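Local coordinates for protein 5-cytosine DNA methyltransferase (Entamoeba histolytica, PDB 3QV2) that probably transfers a methyl group from S-adenosyl-L-methionine to carbon 5 of cytosine in tRNA or DNA, as a Dnmt2-type member of the C5-methyltransferase family, at residues Asn121-Ile126 with Asn150-Lys155; Asp213-Lys218 with Glu264-Lys269. All coordinates share one frame; numbering follows the deposited sequence.

The two contacts sit on opposite sides of the chain's centre, 52 Å apart between their own centres and about 39 Å apart at their nearest atoms. Both segments of interaction 1 precede those of interaction 2 in sequence. Interaction 1 belongs to the Rossmann-like methyltransferase core, at the start of strands 125-130 and 153-159, which strand 172-178 separates in the mixed six-stranded sheet. Interaction 2 lies far from that sheet, where helix 212-218 meets the loop between strand 249-251 and helix 276-282. Both lie away from the cofactor pocket and the predicted catalytic cysteine. The two do not touch: one joins the approaches to two sheet strands, the other packs a helix on a loop.

Interaction 1 (Asn121-Ile126 with Asn150-Lys155); sequences NKPKHI and NQYYIK. With SO4 (sulfate ion), chain D.
Tyr-152 reaches across to Pro-123 and donates a hydrogen bond from its hydroxyl to the backbone carbonyl, OH to O 2.6 Å. The carbonyl oxygen lies at the ring's edge, near the ring plane, and the hydroxyl meets it on a lone pair, in the carbonyl plane, at a C=O...O angle of 138°. The pyrrolidine stands at about a right angle to the tyrosine side chain, with its CG 3.4 Å from the same OH. The Ile-126 side chain also crosses that of Tyr-152 at about a right angle, with CD1 3.7 Å from Tyr-152 CE1 and oblique to the ring. Leu-147 of helix 138-149 and Ala-177 of strand 172-178 touch both residues. Lys-122 sets its CB 3.4 Å from Tyr-152 OH, then bends at chi3 and chi4 and crosses Asn-150 at about a right angle. One water joins their ends, accepting from Lys-122 NZ at 2.9 Å and donating to Asn-150 OD1 at 2.7 Å, while Asn-150 ND2 turns back to Ile-146 O. Lys-124 points away, its NZ bonding O2 of a sulfate, probably from the crystallisation liquor, at 3.0 Å; Lys-9 and Asn-78 also hold the ion. The phenol bond thus satisfies the carbonyl of the buried Pro-123 and holds the hydroxyl in place, tying together the approaches to two core-sheet strands that are not neighbours.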
ATOM      1  N   ASN A 121      10.848 -20.782  15.789  1.00 16.38           N
ATOM      2  CA  ASN A 121      11.002 -19.375  16.118  1.00 19.83           C
ATOM      3  C   ASN A 121       9.961 -18.509  15.417  1.00 19.70           C
ATOM      4  O   ASN A 121      10.126 -18.150  14.252  1.00 23.93           O
ATOM      5  CB  ASN A 121      12.407 -18.892  15.757  1.00 23.49           C
ATOM      6  CG  ASN A 121      13.489 -19.625  16.524  1.00 28.48           C
ATOM      7  OD1 ASN A 121      14.381 -20.236  15.934  1.00 31.91           O
ATOM      8  ND2 ASN A 121      13.416 -19.568  17.849  1.00 28.44           N
ATOM      9  N   LYS A 122       8.885 -18.185  16.127  1.00 19.60           N
ATOM     10  CA  LYS A 122       7.872 -17.285  15.594  1.00 21.32           C
ATOM     11  C   LYS A 122       8.502 -15.926  15.328  1.00 17.77           C
ATOM     12  O   LYS A 122       9.370 -15.489  16.082  1.00 14.36           O
ATOM     13  CB  LYS A 122       6.715 -17.136  16.582  1.00 21.42           C
ATOM     14  CG  LYS A 122       5.865 -18.388  16.739  1.00 25.50           C
ATOM     15  CD  LYS A 122       4.703 -18.166  17.699  1.00 27.00           C
ATOM     16  CE  LYS A 122       5.185 -18.011  19.133  1.00 30.38           C
ATOM     17  NZ  LYS A 122       5.755 -19.278  19.673  1.00 35.09           N
ATOM     18  N   PRO A 123       8.070 -15.252  14.250  1.00 20.27           N
ATOM     19  CA  PRO A 123       8.569 -13.906  13.952  1.00 15.67           C
ATOM     20  C   PRO A 123       8.311 -12.971  15.127  1.00 14.06           C
ATOM     21  O   PRO A 123       7.193 -12.925  15.639  1.00 12.85           O
ATOM     22  CB  PRO A 123       7.739 -13.480  12.734  1.00 15.22           C
ATOM     23  CG  PRO A 123       6.559 -14.402  12.718  1.00 17.08           C
ATOM     24  CD  PRO A 123       7.057 -15.693  13.279  1.00 19.49           C
ATOM     25  N   LYS A 124       9.338 -12.248  15.556  1.00 15.18           N
ATOM     26  CA  LYS A 124       9.213 -11.358  16.707  1.00 16.24           C
ATOM     27  C   LYS A 124       8.412 -10.099  16.383  1.00 15.09           C
ATOM     28  O   LYS A 124       7.951  -9.402  17.285  1.00 16.35           O
ATOM     29  CB  LYS A 124      10.595 -10.990  17.252  1.00 16.93           C
ATOM     30  CG  LYS A 124      11.401 -12.187  17.735  1.00 19.11           C
ATOM     31  CD  LYS A 124      12.782 -11.775  18.215  1.00 23.43           C
ATOM     32  CE  LYS A 124      13.586 -12.981  18.675  1.00 25.22           C
ATOM     33  NZ  LYS A 124      13.716 -13.998  17.595  1.00 25.86           N
ATOM     34  N   HIS A 125       8.252  -9.813  15.094  1.00  9.50           N
ATOM     35  CA  HIS A 125       7.460  -8.670  14.654  1.00  8.73           C
ATOM     36  C   HIS A 125       6.644  -9.018  13.416  1.00 10.30           C
ATOM     37  O   HIS A 125       7.153  -9.635  12.480  1.00  7.91           O
ATOM     38  CB  HIS A 125       8.353  -7.460  14.366  1.00  7.48           C
ATOM     39  CG  HIS A 125       9.084  -6.947  15.569  1.00  6.10           C
ATOM     40  ND1 HIS A 125      10.290  -7.470  15.986  1.00  5.46           N
ATOM     41  CD2 HIS A 125       8.778  -5.963  16.445  1.00  6.59           C
ATOM     42  CE1 HIS A 125      10.695  -6.828  17.066  1.00 11.43           C
ATOM     43  NE2 HIS A 125       9.796  -5.909  17.367  1.00 13.02           N
ATOM     44  N   ILE A 126       5.374  -8.625  13.422  1.00 14.11           N
ATOM     45  CA  ILE A 126       4.495  -8.820  12.276  1.00 10.53           C
ATOM     46  C   ILE A 126       3.771  -7.524  11.938  1.00 11.60           C
ATOM     47  O   ILE A 126       3.253  -6.842  12.824  1.00  5.92           O
ATOM     48  CB  ILE A 126       3.441  -9.907  12.539  1.00 10.44           C
ATOM     49  CG1 ILE A 126       4.106 -11.221  12.949  1.00  8.38           C
ATOM     50  CG2 ILE A 126       2.566 -10.109  11.309  1.00  5.60           C
ATOM     51  CD1 ILE A 126       3.122 -12.342  13.183  1.00 10.37           C
ATOM     52  N   ASN A 150      -0.935 -17.543  20.236  1.00 14.38           N
ATOM     53  CA  ASN A 150       0.508 -17.721  20.097  1.00 14.51           C
ATOM     54  C   ASN A 150       1.327 -16.624  20.778  1.00 13.96           C
ATOM     55  O   ASN A 150       2.467 -16.361  20.396  1.00 15.55           O
ATOM     56  CB  ASN A 150       0.905 -17.865  18.625  1.00 13.22           C
ATOM     57  CG  ASN A 150       0.502 -19.206  18.041  1.00 15.45           C
ATOM     58  OD1 ASN A 150       1.258 -20.175  18.102  1.00 18.60           O
ATOM     59  ND2 ASN A 150      -0.698 -19.269  17.475  1.00 17.29           N
ATOM     60  N   GLN A 151       0.727 -15.988  21.783  1.00 11.70           N
ATOM     61  CA  GLN A 151       1.434 -15.079  22.686  1.00  9.64           C
ATOM     62  C   GLN A 151       1.837 -13.732  22.079  1.00 10.92           C
ATOM     63  O   GLN A 151       2.819 -13.126  22.508  1.00 16.50           O
ATOM     64  CB  GLN A 151       2.670 -15.768  23.278  1.00 14.41           C
ATOM     65  CG  GLN A 151       2.425 -17.187  23.777  1.00 15.44           C
ATOM     66  CD  GLN A 151       1.406 -17.253  24.900  1.00 21.85           C
ATOM     67  OE1 GLN A 151       0.853 -16.235  25.312  1.00 23.90           O
ATOM     68  NE2 GLN A 151       1.158 -18.456  25.403  1.00 23.62           N
ATOM     69  N   TYR A 152       1.080 -13.262  21.094  1.00 11.04           N
ATOM     70  CA  TYR A 152       1.371 -11.977  20.464  1.00  9.16           C
ATOM     71  C   TYR A 152       0.617 -10.831  21.127  1.00 14.25           C
ATOM     72  O   TYR A 152      -0.509 -11.002  21.594  1.00 19.43           O
ATOM     73  CB  TYR A 152       1.026 -12.012  18.973  1.00 10.46           C
ATOM     74  CG  TYR A 152       2.088 -12.641  18.099  1.00 12.54           C
ATOM     75  CD1 TYR A 152       3.122 -11.877  17.570  1.00 14.82           C
ATOM     76  CD2 TYR A 152       2.053 -13.992  17.795  1.00 12.27           C
ATOM     77  CE1 TYR A 152       4.095 -12.445  16.768  1.00 14.69           C
ATOM     78  CE2 TYR A 152       3.020 -14.571  16.994  1.00 14.85           C
ATOM     79  CZ  TYR A 152       4.037 -13.794  16.484  1.00 14.89           C
ATOM     80  OH  TYR A 152       5.000 -14.365  15.686  1.00 14.95           O
ATOM     81  N   TYR A 153       1.251  -9.664  21.168  1.00 13.14           N
ATOM     82  CA  TYR A 153       0.572  -8.430  21.542  1.00 16.21           C
ATOM     83  C   TYR A 153       0.187  -7.700  20.262  1.00 18.66           C
ATOM     84  O   TYR A 153       1.005  -7.553  19.356  1.00 19.05           O
ATOM     85  CB  TYR A 153       1.477  -7.550  22.403  1.00 16.24           C
ATOM     86  CG  TYR A 153       1.804  -8.147  23.752  1.00 19.35           C
ATOM     87  CD1 TYR A 153       1.029  -7.856  24.867  1.00 20.86           C
ATOM     88  CD2 TYR A 153       2.885  -9.003  23.910  1.00 19.45           C
ATOM     89  CE1 TYR A 153       1.323  -8.399  26.102  1.00 22.34           C
ATOM     90  CE2 TYR A 153       3.187  -9.552  25.141  1.00 21.51           C
ATOM     91  CZ  TYR A 153       2.403  -9.247  26.233  1.00 21.68           C
ATOM     92  OH  TYR A 153       2.701  -9.792  27.461  1.00 20.70           O
ATOM     93  N   ILE A 154      -1.059  -7.245  20.184  1.00 19.36           N
ATOM     94  CA  ILE A 154      -1.570  -6.674  18.946  1.00 18.29           C
ATOM     95  C   ILE A 154      -2.126  -5.265  19.109  1.00 23.36           C
ATOM     96  O   ILE A 154      -3.013  -5.024  19.929  1.00 24.51           O
ATOM     97  CB  ILE A 154      -2.666  -7.569  18.331  1.00 16.86           C
ATOM     98  CG1 ILE A 154      -2.167  -9.007  18.194  1.00 18.47           C
ATOM     99  CG2 ILE A 154      -3.109  -7.021  16.983  1.00 12.25           C
ATOM    100  CD1 ILE A 154      -3.223  -9.972  17.700  1.00 21.93           C
ATOM    101  N   LYS A 155      -1.589  -4.339  18.320  1.00 23.80           N
ATOM    102  CA  LYS A 155      -2.150  -3.000  18.218  1.00 23.58           C
ATOM    103  C   LYS A 155      -2.502  -2.695  16.769  1.00 21.08           C
ATOM    104  O   LYS A 155      -1.721  -2.966  15.858  1.00 18.20           O
ATOM    105  CB  LYS A 155      -1.184  -1.950  18.764  1.00 27.99           C
ATOM    106  CG  LYS A 155      -1.047  -1.975  20.275  1.00 35.09           C
ATOM    107  CD  LYS A 155      -0.997  -0.569  20.844  1.00 40.50           C
ATOM    108  CE  LYS A 155      -0.950  -0.593  22.364  1.00 43.40           C
ATOM    109  NZ  LYS A 155      -2.128  -1.295  22.946  1.00 43.32           N
TER
HETATM  110  S   SO4 D 325      16.729 -13.761  15.644  1.00 68.91           S
HETATM  111  O1  SO4 D 325      16.273 -14.361  14.395  1.00 67.38           O
HETATM  112  O2  SO4 D 325      15.879 -12.628  15.998  1.00 65.97           O
HETATM  113  O3  SO4 D 325      16.665 -14.764  16.704  1.00 71.40           O
HETATM  114  O4  SO4 D 325      18.105 -13.298  15.482  1.00 68.89           O
HETATM  115  O   HOH W   1       3.390 -20.972  19.612  1.00 36.76           O

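Interaction 2 (Asp213-Lys218 with Glu264-Lys269)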
ATOM      1  N   ASP A 213     -13.523  14.243 -25.671  1.00 25.57           N
ATOM      2  CA  ASP A 213     -14.745  13.451 -25.748  1.00 27.09           C
ATOM      3  C   ASP A 213     -15.096  12.850 -24.391  1.00 28.31           C
ATOM      4  O   ASP A 213     -16.268  12.774 -24.020  1.00 29.94           O
ATOM      5  CB  ASP A 213     -14.619  12.348 -26.802  1.00 27.26           C
ATOM      6  CG  ASP A 213     -13.635  11.267 -26.402  1.00 26.13           C
ATOM      7  OD1 ASP A 213     -12.519  11.606 -25.958  1.00 22.08           O
ATOM      8  OD2 ASP A 213     -13.984  10.075 -26.529  1.00 28.40           O
ATOM      9  N   LEU A 214     -14.075  12.424 -23.655  1.00 26.17           N
ATOM     10  CA  LEU A 214     -14.275  11.859 -22.328  1.00 22.98           C
ATOM     11  C   LEU A 214     -14.758  12.930 -21.353  1.00 20.33           C
ATOM     12  O   LEU A 214     -15.620  12.674 -20.512  1.00 21.48           O
ATOM     13  CB  LEU A 214     -12.981  11.222 -21.819  1.00 22.28           C
ATOM     14  CG  LEU A 214     -13.041  10.584 -20.430  1.00 23.37           C
ATOM     15  CD1 LEU A 214     -14.216   9.619 -20.331  1.00 22.62           C
ATOM     16  CD2 LEU A 214     -11.727   9.887 -20.097  1.00 21.47           C
ATOM     17  N   ILE A 215     -14.201  14.131 -21.476  1.00 17.34           N
ATOM     18  CA  ILE A 215     -14.600  15.251 -20.633  1.00 19.04           C
ATOM     19  C   ILE A 215     -16.073  15.588 -20.825  1.00 22.25           C
ATOM     20  O   ILE A 215     -16.802  15.819 -19.861  1.00 23.26           O
ATOM     21  CB  ILE A 215     -13.767  16.511 -20.933  1.00 19.47           C
ATOM     22  CG1 ILE A 215     -12.301  16.290 -20.560  1.00 22.24           C
ATOM     23  CG2 ILE A 215     -14.324  17.709 -20.184  1.00 21.16           C
ATOM     24  CD1 ILE A 215     -11.432  17.514 -20.762  1.00 22.99           C
ATOM     25  N   LEU A 216     -16.506  15.616 -22.081  1.00 24.36           N
ATOM     26  CA  LEU A 216     -17.874  15.998 -22.413  1.00 26.83           C
ATOM     27  C   LEU A 216     -18.890  14.943 -21.990  1.00 30.15           C
ATOM     28  O   LEU A 216     -20.084  15.227 -21.896  1.00 35.99           O
ATOM     29  CB  LEU A 216     -18.003  16.279 -23.911  1.00 27.43           C
ATOM     30  CG  LEU A 216     -17.198  17.465 -24.445  1.00 28.56           C
ATOM     31  CD1 LEU A 216     -17.394  17.621 -25.946  1.00 28.24           C
ATOM     32  CD2 LEU A 216     -17.588  18.742 -23.718  1.00 28.40           C
ATOM     33  N   LYS A 217     -18.419  13.728 -21.730  1.00 29.70           N
ATOM     34  CA  LYS A 217     -19.322  12.637 -21.374  1.00 31.45           C
ATOM     35  C   LYS A 217     -19.313  12.280 -19.889  1.00 27.53           C
ATOM     36  O   LYS A 217     -20.349  11.911 -19.335  1.00 28.21           O
ATOM     37  CB  LYS A 217     -19.041  11.396 -22.227  1.00 37.40           C
ATOM     38  CG  LYS A 217     -19.472  11.537 -23.677  1.00 44.72           C
ATOM     39  CD  LYS A 217     -19.520  10.189 -24.376  1.00 49.43           C
ATOM     40  CE  LYS A 217     -20.121  10.309 -25.770  1.00 52.65           C
ATOM     41  NZ  LYS A 217     -20.253   8.981 -26.433  1.00 54.92           N
ATOM     42  N   LYS A 218     -18.155  12.389 -19.244  1.00 25.00           N
ATOM     43  CA  LYS A 218     -18.048  12.039 -17.829  1.00 25.88           C
ATOM     44  C   LYS A 218     -17.217  13.036 -17.026  1.00 25.77           C
ATOM     45  O   LYS A 218     -16.854  12.767 -15.881  1.00 27.16           O
ATOM     46  CB  LYS A 218     -17.465  10.632 -17.662  1.00 30.63           C
ATOM     47  CG  LYS A 218     -18.264   9.546 -18.361  1.00 37.12           C
ATOM     48  CD  LYS A 218     -18.038   8.187 -17.720  1.00 41.75           C
ATOM     49  CE  LYS A 218     -18.928   7.128 -18.346  1.00 45.85           C
ATOM     50  NZ  LYS A 218     -18.966   5.887 -17.525  1.00 49.15           N
ATOM     51  N   GLU A 264     -18.822  20.803 -20.420  1.00 23.95           N
ATOM     52  CA  GLU A 264     -18.123  21.559 -21.456  1.00 24.02           C
ATOM     53  C   GLU A 264     -17.265  22.675 -20.870  1.00 22.90           C
ATOM     54  O   GLU A 264     -16.341  23.163 -21.516  1.00 25.14           O
ATOM     55  CB  GLU A 264     -19.112  22.135 -22.472  1.00 23.80           C
ATOM     56  CG  GLU A 264     -20.048  23.193 -21.914  1.00 22.95           C
ATOM     57  CD  GLU A 264     -20.795  23.934 -23.007  1.00 27.77           C
ATOM     58  OE1 GLU A 264     -21.567  24.860 -22.684  1.00 26.39           O
ATOM     59  OE2 GLU A 264     -20.603  23.591 -24.192  1.00 30.56           O
ATOM     60  N   ASP A 265     -17.580  23.074 -19.641  1.00 24.07           N
ATOM     61  CA  ASP A 265     -16.828  24.121 -18.962  1.00 27.32           C
ATOM     62  C   ASP A 265     -15.439  23.640 -18.555  1.00 30.38           C
ATOM     63  O   ASP A 265     -14.572  24.443 -18.209  1.00 30.09           O
ATOM     64  CB  ASP A 265     -17.592  24.621 -17.734  1.00 30.67           C
ATOM     65  CG  ASP A 265     -18.858  25.367 -18.105  1.00 32.95           C
ATOM     66  OD1 ASP A 265     -18.919  25.912 -19.228  1.00 33.72           O
ATOM     67  OD2 ASP A 265     -19.787  25.414 -17.272  1.00 32.13           O
ATOM     68  N   LEU A 266     -15.233  22.328 -18.602  1.00 30.46           N
ATOM     69  CA  LEU A 266     -13.952  21.738 -18.228  1.00 29.98           C
ATOM     70  C   LEU A 266     -13.011  21.637 -19.429  1.00 31.06           C
ATOM     71  O   LEU A 266     -11.813  21.410 -19.271  1.00 28.78           O
ATOM     72  CB  LEU A 266     -14.164  20.351 -17.614  1.00 27.99           C
ATOM     73  CG  LEU A 266     -14.993  20.262 -16.329  1.00 27.30           C
ATOM     74  CD1 LEU A 266     -15.272  18.812 -15.962  1.00 25.43           C
ATOM     75  CD2 LEU A 266     -14.298  20.978 -15.185  1.00 29.09           C
ATOM     76  N   LEU A 267     -13.566  21.813 -20.625  1.00 33.45           N
ATOM     77  CA  LEU A 267     -12.811  21.652 -21.868  1.00 38.37           C
ATOM     78  C   LEU A 267     -11.477  22.404 -21.906  1.00 42.39           C
ATOM     79  O   LEU A 267     -10.486  21.889 -22.424  1.00 44.34           O
ATOM     80  CB  LEU A 267     -13.672  22.039 -23.076  1.00 38.28           C
ATOM     81  CG  LEU A 267     -14.678  20.989 -23.547  1.00 38.92           C
ATOM     82  CD1 LEU A 267     -15.550  21.533 -24.673  1.00 38.24           C
ATOM     83  CD2 LEU A 267     -13.957  19.719 -23.983  1.00 37.57           C
ATOM     84  N   ASN A 268     -11.455  23.619 -21.365  1.00 44.64           N
ATOM     85  CA  ASN A 268     -10.255  24.455 -21.411  1.00 52.30           C
ATOM     86  C   ASN A 268      -9.636  24.721 -20.044  1.00 53.50           C
ATOM     87  O   ASN A 268      -9.475  25.871 -19.636  1.00 54.21           O
ATOM     88  CB  ASN A 268     -10.546  25.783 -22.114  1.00 56.80           C
ATOM     89  CG  ASN A 268     -10.722  25.625 -23.613  1.00 60.94           C
ATOM     90  OD1 ASN A 268     -11.841  25.480 -24.107  1.00 61.23           O
ATOM     91  ND2 ASN A 268      -9.614  25.657 -24.345  1.00 63.81           N
ATOM     92  N   LYS A 269      -9.291  23.651 -19.337  1.00 51.26           N
ATOM     93  CA  LYS A 269      -8.613  23.771 -18.054  1.00 48.82           C
ATOM     94  C   LYS A 269      -7.414  22.832 -18.028  1.00 46.94           C
ATOM     95  O   LYS A 269      -6.848  22.550 -16.970  1.00 48.70           O
ATOM     96  CB  LYS A 269      -9.577  23.470 -16.904  1.00 50.21           C
ATOM     97  CG  LYS A 269     -10.879  24.258 -16.981  1.00 51.16           C
ATOM     98  CD  LYS A 269     -11.782  24.005 -15.782  1.00 54.50           C
ATOM     99  CE  LYS A 269     -11.307  24.762 -14.551  1.00 57.36           C
ATOM    100  NZ  LYS A 269     -12.360  24.832 -13.499  1.00 57.55           N
TER
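In Leu-216, chi1 of -64° puts CG beside the backbone N; with CD1 running on anti to CA (chi2 179°), the other methyl, CD2, faces Leu-267. There CD1 of Leu-267 lies 3.6 Å from Leu-216 CD2, and the two side chains cross at about a right angle, so that Leu-216 CD2 nestles against both methyls and CG of its partner. The same CD2 also rests on Glu-264, 3.7 Å from its CA. Glu-264 takes the less common chi1 of 66°, and its extended chain leads the carboxylate away to a salt bridge with Lys-262. The preceding helix residue, Ile-215, is buried; its CG2, anti to the backbone N, meets Leu-266 CB at 3.7 Å and Leu-267 CD2 at 4.3 Å. Leu-266 also touches Val-260, which extends the apolar patch into the preceding loop. The contact between the segments is therefore apolar, with Ile-215 and Leu-266 buried and Leu-216 and Glu-264 at the exposed margin. Dispersion and the exclusion of water, rather than directed bonds, would hold this helix against the 264-269 turn, while the Glu-264 carboxylate is turned away from the apolar contact, toward Lys-262.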